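Local coordinates for protein transcription initiation factor IIB (Methanocaldococcus jannaschii, PDB 5O9J) that probably carries out protein splicing, as a mini-intein with the HINT fold that would excise itself from its transcription factor host and join the flanking pieces, at residues A[81-86]-A[148-153]. Numbering follows the deposited sequence.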
loop_
_atom_site.group_PDB
_atom_site.type_symbol
_atom_site.label_atom_id
_atom_site.label_comp_id
_atom_site.label_asym_id
_atom_site.label_seq_id
_atom_site.Cartn_x
_atom_site.Cartn_y
_atom_site.Cartn_z
ATOM N N GLU A 81 5.968 -9.209 -7.614
ATOM C CA GLU A 81 5.061 -10.023 -6.822
ATOM C C GLU A 81 5.872 -10.884 -5.868
ATOM O O GLU A 81 6.630 -11.748 -6.297
ATOM C CB GLU A 81 4.176 -10.888 -7.713
ATOM C CG GLU A 81 3.167 -11.711 -6.954
ATOM C CD GLU A 81 2.470 -12.718 -7.839
ATOM O OE1 GLU A 81 3.170 -13.588 -8.394
ATOM O OE2 GLU A 81 1.231 -12.640 -7.984
ATOM N N ILE A 82 5.739 -10.615 -4.574
ATOM C CA ILE A 82 6.384 -11.426 -3.547
ATOM C C ILE A 82 5.436 -12.513 -3.080
ATOM O O ILE A 82 4.319 -12.219 -2.673
ATOM C CB ILE A 82 6.800 -10.593 -2.320
ATOM C CG1 ILE A 82 7.671 -9.413 -2.731
ATOM C CG2 ILE A 82 7.547 -11.462 -1.318
ATOM C CD1 ILE A 82 7.966 -8.468 -1.580
ATOM N N VAL A 83 5.873 -13.767 -3.138
ATOM C CA VAL A 83 5.040 -14.867 -2.671
ATOM C C VAL A 83 5.732 -15.584 -1.521
ATOM O O VAL A 83 6.876 -16.016 -1.662
ATOM C CB VAL A 83 4.728 -15.862 -3.803
ATOM C CG1 VAL A 83 3.706 -16.878 -3.337
ATOM C CG2 VAL A 83 4.215 -15.118 -5.025
ATOM N N VAL A 84 5.046 -15.694 -0.384
ATOM C CA VAL A 84 5.625 -16.313 0.810
ATOM C C VAL A 84 4.876 -17.586 1.180
ATOM O O VAL A 84 3.862 -17.903 0.560
ATOM C CB VAL A 84 5.618 -15.347 2.020
ATOM C CG1 VAL A 84 6.455 -14.104 1.726
ATOM C CG2 VAL A 84 4.194 -14.958 2.398
ATOM N N GLU A 85 5.388 -18.315 2.178
ATOM C CA GLU A 85 4.733 -19.526 2.695
ATOM C C GLU A 85 3.237 -19.329 2.926
ATOM O O GLU A 85 2.809 -18.274 3.404
ATOM C CB GLU A 85 5.344 -19.974 4.025
ATOM C CG GLU A 85 6.847 -20.073 4.118
ATOM C CD GLU A 85 7.285 -20.307 5.566
ATOM O OE1 GLU A 85 6.495 -20.893 6.339
ATOM O OE2 GLU A 85 8.396 -19.882 5.946
ATOM N N GLY A 86 2.451 -20.356 2.617
ATOM C CA GLY A 86 1.005 -20.270 2.741
ATOM C C GLY A 86 0.373 -19.569 1.549
ATOM O O GLY A 86 -0.813 -19.234 1.562
ATOM N N ILE A 148 10.167 -16.213 1.779
ATOM C CA ILE A 148 9.788 -15.920 0.408
ATOM C C ILE A 148 9.906 -17.189 -0.446
ATOM O O ILE A 148 10.926 -17.877 -0.407
ATOM C CB ILE A 148 10.669 -14.798 -0.184
ATOM C CG1 ILE A 148 10.424 -13.480 0.563
ATOM C CG2 ILE A 148 10.419 -14.651 -1.674
ATOM C CD1 ILE A 148 11.304 -12.332 0.110
ATOM N N LYS A 149 8.854 -17.508 -1.193
ATOM C CA LYS A 149 8.886 -18.644 -2.111
ATOM C C LYS A 149 9.247 -18.205 -3.523
ATOM O O LYS A 149 10.179 -18.739 -4.135
ATOM C CB LYS A 149 7.542 -19.367 -2.136
ATOM C CG LYS A 149 7.199 -20.112 -0.863
ATOM C CD LYS A 149 6.146 -21.176 -1.138
ATOM C CE LYS A 149 4.904 -20.590 -1.801
ATOM N NZ LYS A 149 3.916 -21.648 -2.177
ATOM N N GLU A 150 8.495 -17.244 -4.047
ATOM C CA GLU A 150 8.770 -16.700 -5.374
ATOM C C GLU A 150 8.947 -15.196 -5.325
ATOM O O GLU A 150 8.433 -14.526 -4.426
ATOM C CB GLU A 150 7.645 -17.046 -6.358
ATOM C CG GLU A 150 7.444 -18.530 -6.599
ATOM C CD GLU A 150 6.141 -18.833 -7.322
ATOM O OE1 GLU A 150 5.587 -17.919 -7.972
ATOM O OE2 GLU A 150 5.665 -19.986 -7.233
ATOM N N ILE A 151 9.693 -14.684 -6.296
ATOM C CA ILE A 151 9.729 -13.262 -6.615
ATOM C C ILE A 151 9.541 -13.109 -8.122
ATOM O O ILE A 151 10.457 -13.383 -8.902
ATOM C CB ILE A 151 11.047 -12.588 -6.209
ATOM C CG1 ILE A 151 11.299 -12.720 -4.707
ATOM C CG2 ILE A 151 11.011 -11.123 -6.585
ATOM C CD1 ILE A 151 12.620 -12.104 -4.256
ATOM N N ASN A 152 8.351 -12.691 -8.531
ATOM C CA ASN A 152 8.040 -12.594 -9.946
ATOM C C ASN A 152 7.951 -11.150 -10.376
ATOM O O ASN A 152 7.521 -10.301 -9.608
ATOM C CB ASN A 152 6.725 -13.313 -10.249
ATOM C CG ASN A 152 6.746 -14.759 -9.813
ATOM O OD1 ASN A 152 7.736 -15.456 -10.007
ATOM N ND2 ASN A 152 5.653 -15.217 -9.209
ATOM N N LYS A 153 8.365 -10.859 -11.600
ATOM C CA LYS A 153 8.105 -9.540 -12.149
ATOM C C LYS A 153 6.863 -9.631 -13.018
ATOM O O LYS A 153 6.773 -10.483 -13.903
ATOM C CB LYS A 153 9.307 -9.015 -12.922
ATOM C CG LYS A 153 10.497 -8.722 -12.020
ATOM C CD LYS A 153 11.607 -8.000 -12.763
ATOM C CE LYS A 153 12.758 -7.645 -11.829
ATOM N NZ LYS A 153 13.750 -6.735 -12.471
#
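The amide of Asn152 meets the carboxylate of Glu81 in the amide's own plane, ND2 giving a hydrogen bond to OE1 of 3.1 Å, while the two flat groups are turned 61° apart. ND2 donates its other hydrogen, also in plane, to OE1 of Glu150 at 3.0 Å, so one amide nitrogen bridges two acids whose OE1 atoms stay 5.0 Å apart. Glu81 lines up beside Asn152 because its CG stands anti to the backbone N (chi1 -177°) and the chain runs on extended. A leucine in place of Asn152 would probably leave both carboxylates without their shared donor and facing each other's charge. On the same face, Val83 packs against CB of Glu150. Between the antiparallel strands the register slips at a classic beta bulge: Val83 O accepts from both Lys149 N and Glu150 N, the latter at 3.1 Å. From the bulge itself, Lys149 reaches across with NZ to a hydrogen bond with Asn87. The other face is apolar, CG2 of Ile82 touching CG1 of Ile148 at 4.0 Å, and Leu114 and Leu120 cover it. In an antiparallel sheet of this HINT-fold domain, these are the two inner strands, flanked by 88-92 and 119-123.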